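Local coordinates for toxin secretion ATP-binding protein (Vibrio parahaemolyticus RIMD 2210633, PDB 3B79), which probably couples ATP hydrolysis to export across the cell membrane as an ABC transporter, of which this is the N-terminal peptidase C39-like domain, at residues A27-G31 with L32-D36. Numbering follows the deposited sequence. Where two conformers were deposited one is given.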
loop_
_atom_site.group_PDB
_atom_site.type_symbol
_atom_site.label_atom_id
_atom_site.label_comp_id
_atom_site.label_asym_id
_atom_site.label_seq_id
_atom_site.Cartn_x
_atom_site.Cartn_y
_atom_site.Cartn_z
ATOM N N ALA A 27 -8.084 6.868 13.803
ATOM C CA ALA A 27 -8.963 7.637 12.927
ATOM C C ALA A 27 -9.235 6.877 11.636
ATOM O O ALA A 27 -10.365 6.904 11.107
ATOM C CB ALA A 27 -8.358 9.017 12.616
ATOM N N LEU A 28 -8.218 6.186 11.129
ATOM C CA LEU A 28 -8.376 5.573 9.804
ATOM C C LEU A 28 -9.305 4.382 9.797
ATOM O O LEU A 28 -9.893 4.040 8.762
ATOM C CB LEU A 28 -7.050 5.114 9.225
ATOM C CG LEU A 28 -6.045 6.247 9.116
ATOM C CD1 LEU A 28 -4.893 5.808 8.228
ATOM C CD2 LEU A 28 -6.662 7.530 8.635
ATOM N N VAL A 29 -9.425 3.709 10.935
ATOM C CA VAL A 29 -10.338 2.551 10.986
ATOM C C VAL A 29 -11.650 2.859 11.710
ATOM O O VAL A 29 -12.496 1.974 11.842
ATOM C CB VAL A 29 -9.653 1.301 11.572
ATOM C CG1 VAL A 29 -8.445 0.877 10.722
ATOM C CG2 VAL A 29 -9.256 1.560 13.033
ATOM N N ASN A 30 -11.831 4.100 12.172
ATOM C CA ASN A 30 -13.009 4.444 12.998
ATOM C C ASN A 30 -14.325 4.192 12.297
ATOM O O ASN A 30 -14.577 4.742 11.231
ATOM C CB ASN A 30 -12.953 5.923 13.436
ATOM C CG ASN A 30 -13.996 6.257 14.525
ATOM O OD1 ASN A 30 -14.575 7.336 14.537
ATOM N ND2 ASN A 30 -14.213 5.328 15.424
ATOM N N GLY A 31 -15.185 3.400 12.931
ATOM C CA GLY A 31 -16.494 3.091 12.364
ATOM C C GLY A 31 -16.505 2.062 11.233
ATOM O O GLY A 31 -17.547 1.869 10.583
ATOM N N LEU A 32 -15.366 1.417 10.963
ATOM C CA LEU A 32 -15.308 0.403 9.900
ATOM C C LEU A 32 -15.390 -1.022 10.442
ATOM O O LEU A 32 -14.862 -1.344 11.494
ATOM C CB LEU A 32 -14.019 0.566 9.089
ATOM C CG LEU A 32 -13.962 1.901 8.352
ATOM C CD1 LEU A 32 -12.636 1.954 7.629
ATOM C CD2 LEU A 32 -15.130 2.177 7.401
ATOM N N PRO A 33 -16.101 -1.911 9.717
ATOM C CA PRO A 33 -16.193 -3.298 10.171
ATOM C C PRO A 33 -15.024 -4.174 9.783
ATOM O O PRO A 33 -15.027 -4.823 8.716
ATOM C CB PRO A 33 -17.461 -3.810 9.475
ATOM C CG PRO A 33 -17.524 -2.973 8.213
ATOM C CD PRO A 33 -16.941 -1.628 8.539
ATOM N N LEU A 34 -13.991 -4.166 10.619
ATOM C CA LEU A 34 -12.773 -4.930 10.332
ATOM C C LEU A 34 -12.927 -6.464 10.334
ATOM O O LEU A 34 -13.829 -7.038 11.013
ATOM C CB LEU A 34 -11.683 -4.550 11.370
ATOM C CG LEU A 34 -11.396 -3.057 11.522
ATOM C CD1 LEU A 34 -10.355 -2.835 12.666
ATOM C CD2 LEU A 34 -10.888 -2.450 10.223
ATOM N N SER A 35 -12.049 -7.150 9.603
ATOM C CA SER A 35 -11.959 -8.634 9.611
ATOM C C SER A 35 -10.784 -9.159 10.377
ATOM O O SER A 35 -9.631 -8.925 9.971
ATOM C CB SER A 35 -11.793 -9.155 8.185
ATOM O OG SER A 35 -12.949 -8.840 7.470
ATOM N N ASP A 36 -11.052 -9.885 11.473
ATOM C CA ASP A 36 -9.981 -10.418 12.327
ATOM C C ASP A 36 -9.098 -9.231 12.700
ATOM O O ASP A 36 -7.869 -9.347 12.723
ATOM C CB ASP A 36 -9.177 -11.516 11.586
ATOM C CG ASP A 36 -8.282 -12.364 12.512
ATOM O OD1 ASP A 36 -8.501 -12.397 13.747
ATOM O OD2 ASP A 36 -7.350 -13.014 11.986
HETATM O O HOH W 1 -12.815 -0.267 13.648
#
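V29 and L32 are the corners of a type II beta turn that follows on from the short helix 25-29 and sends the chain off in an extended course. L32 N donates to V29 O at 3.1 Å with an N-H...O angle of 157°, approaching from above the carbonyl plane, 36° out of it. A water bridges the two carbonyls, donating to V29 O at 2.9 Å and to L32 O at 3.2 Å, so V29 O accepts two bonds. N30 and G31 fill the turn's central positions; the third position of a type II turn needs a positive phi, here 77°, which G31, lacking a CB, takes readily, while N30 directs its polar side chain away from the L32-D36 segment, which suits its exposed place.

P33, whose ring already restricts phi, sits at the centre of an inverse gamma turn closed by a weak bond from L34 N to L32 O. These bends lie at the surface of the C39-like domain, in the connection between helix 25-29 and helix 44-51. L32 packs between the backbone of L28 and V29 and R46, A47 and R50 of helix 44-51: with CG anti to its carbonyl carbon, its CD1 lies 3.6 Å from L28 O, a carbonyl oxygen buried by this contact with no hydrogen-bonding partner in the model. R50 NE bonds to N30 O. L28 points its own end the other way, among L9, L12 and I13 of helix 7-18. Farther along, L34 reaches back to V29, their side chains crossing at about a right angle, with L34 CD2 4.2 Å from V29 CG1; L34 also touches L39 and L43.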